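Local coordinates for protein thermophilic dibenzothiophene desulfurization enzyme C (Paenibacillus sp. A11-2, PDB 5XDC) that probably oxidises dibenzothiophene to its sulfoxide and then its sulfone, using reduced FMN and molecular oxygen, as a flavin monooxygenase of the DszC family, at residues S69-Y74 with A317-Q321. Sequence-based numbering, arbitrary orientation.
Sequences SWPTVY and ALRVQ. With SO4 (sulfate ion), chain K.
The first turn of helix 70-83, in the N-terminal domain of this acyl-CoA dehydrogenase-like chain, is joined to helix 293-324 of the C-terminal domain by a side-chain amide, with Gln321 OE1 accepting the backbone N-H of Trp70. That bond is short and almost straight (N to OE1 2.8 Å, 178° at the hydrogen), although the donor stands above the carbonyl plane of the amide. Gln321 reaches it with CG anti to its own N (chi1 -179°) and a bend at chi2, which carries the carboxamide past Ser69 CB and brings OE1 to the edge of the indole, 3.4 Å from Trp70 CD1. The other end of the amide, NE2, is held by Glu325, so both ends are fixed. With an alanine here, the Trp70 N-H would probably lose this acceptor and Glu325 its amide partner, and a gap would open beside Ser69 CB and the edge of the indole.

Apart from this polar link the interface is apolar. Val320 CG1 lies over one face of the indole in a CH-pi contact, 3.9 Å from the centroid of the five-membered ring of Trp70. The same methyl approaches the Tyr74 ring at its edge, while Ala317 CB packs 3.6 Å from Tyr74 CD2. Pro71 CG meets Leu318 CD2 at 3.8 Å on the more exposed flank. Tyr74 OH is bonded to the carbonyl of Ile250, and its ring stacks on His257, so that helix 247-276 packs against the same side chains. Arg319 NH1 and NH2 bond two oxygens of a sulfate, probably from the crystallisation liquor, which Arg326 and Gln333 also bind. With the axes of segments 70-74 and 317-321 approaching to 8.7 Å at 136°, more antiparallel than parallel, the helices form an interdomain junction within the acyl-CoA dehydrogenase fold.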
# COMPACT_ATOMS: atom_id res chain seq x y z
N SER B 69 31.66 19.20 5.54
CA SER B 69 31.42 18.13 4.59
C SER B 69 29.96 18.08 4.16
O SER B 69 29.08 18.64 4.82
CB SER B 69 31.79 16.78 5.22
OG SER B 69 30.88 16.51 6.28
N TRP B 70 29.72 17.37 3.08
CA TRP B 70 28.35 17.16 2.61
C TRP B 70 27.47 16.48 3.64
O TRP B 70 26.31 16.91 3.81
CB TRP B 70 28.38 16.40 1.29
CG TRP B 70 28.61 17.27 0.11
CD1 TRP B 70 29.74 17.36 -0.66
CD2 TRP B 70 27.68 18.20 -0.46
NE1 TRP B 70 29.57 18.27 -1.66
CE2 TRP B 70 28.31 18.81 -1.56
CE3 TRP B 70 26.37 18.58 -0.14
CZ2 TRP B 70 27.68 19.76 -2.36
CZ3 TRP B 70 25.74 19.53 -0.93
CH2 TRP B 70 26.40 20.12 -2.01
N PRO B 71 27.92 15.45 4.38
CA PRO B 71 27.07 14.93 5.47
C PRO B 71 26.54 16.00 6.42
O PRO B 71 25.36 15.98 6.78
CB PRO B 71 28.02 13.93 6.17
CG PRO B 71 28.83 13.39 5.05
CD PRO B 71 29.08 14.58 4.13
N THR B 72 27.38 16.95 6.82
CA THR B 72 26.93 18.04 7.67
C THR B 72 25.91 18.93 6.96
O THR B 72 24.90 19.32 7.55
CB THR B 72 28.14 18.87 8.12
OG1 THR B 72 29.00 18.03 8.90
CG2 THR B 72 27.71 20.05 8.96
N VAL B 73 26.19 19.29 5.71
CA VAL B 73 25.26 20.09 4.92
C VAL B 73 23.90 19.41 4.84
O VAL B 73 22.86 20.02 5.11
CB VAL B 73 25.84 20.34 3.52
CG1 VAL B 73 24.80 21.03 2.63
CG2 VAL B 73 27.12 21.18 3.60
N TYR B 74 23.89 18.13 4.46
CA TYR B 74 22.63 17.42 4.31
C TYR B 74 21.85 17.36 5.62
O TYR B 74 20.62 17.54 5.63
CB TYR B 74 22.89 16.01 3.77
CG TYR B 74 23.24 15.95 2.30
CD1 TYR B 74 22.35 16.42 1.33
CD2 TYR B 74 24.45 15.41 1.86
CE1 TYR B 74 22.66 16.37 -0.02
CE2 TYR B 74 24.76 15.33 0.52
CZ TYR B 74 23.86 15.81 -0.43
OH TYR B 74 24.17 15.74 -1.76
N ALA B 317 25.13 10.07 1.72
CA ALA B 317 25.78 11.36 1.91
C ALA B 317 27.29 11.20 2.09
O ALA B 317 28.08 11.99 1.56
CB ALA B 317 25.15 12.08 3.10
N LEU B 318 27.71 10.16 2.82
CA LEU B 318 29.14 9.88 2.96
C LEU B 318 29.78 9.59 1.60
O LEU B 318 30.92 10.00 1.34
CB LEU B 318 29.35 8.71 3.92
CG LEU B 318 29.08 9.03 5.39
CD1 LEU B 318 29.03 7.73 6.19
CD2 LEU B 318 30.15 9.96 5.93
N ARG B 319 29.06 8.91 0.72
CA ARG B 319 29.59 8.61 -0.60
C ARG B 319 29.67 9.87 -1.46
O ARG B 319 30.63 10.04 -2.22
CB ARG B 319 28.72 7.56 -1.27
CG ARG B 319 29.21 7.12 -2.62
CD ARG B 319 30.67 6.62 -2.58
NE ARG B 319 31.04 6.03 -3.86
CZ ARG B 319 32.24 5.54 -4.14
NH1 ARG B 319 33.20 5.56 -3.23
NH2 ARG B 319 32.48 5.02 -5.34
N VAL B 320 28.69 10.77 -1.35
CA VAL B 320 28.81 12.06 -2.02
C VAL B 320 30.13 12.73 -1.64
O VAL B 320 30.86 13.25 -2.50
CB VAL B 320 27.61 12.97 -1.67
CG1 VAL B 320 27.89 14.41 -2.12
CG2 VAL B 320 26.33 12.43 -2.30
N GLN B 321 30.42 12.77 -0.34
CA GLN B 321 31.63 13.44 0.13
C GLN B 321 32.87 12.76 -0.43
O GLN B 321 33.82 13.43 -0.87
CB GLN B 321 31.67 13.46 1.65
CG GLN B 321 32.89 14.16 2.24
CD GLN B 321 32.93 15.64 1.89
OE1 GLN B 321 31.89 16.27 1.71
NE2 GLN B 321 34.13 16.20 1.81
S SO4 K . 36.07 3.63 -5.23
O1 SO4 K . 36.40 2.26 -4.82
O2 SO4 K . 35.73 4.41 -4.05
O3 SO4 K . 37.23 4.23 -5.88
O4 SO4 K . 34.98 3.55 -6.19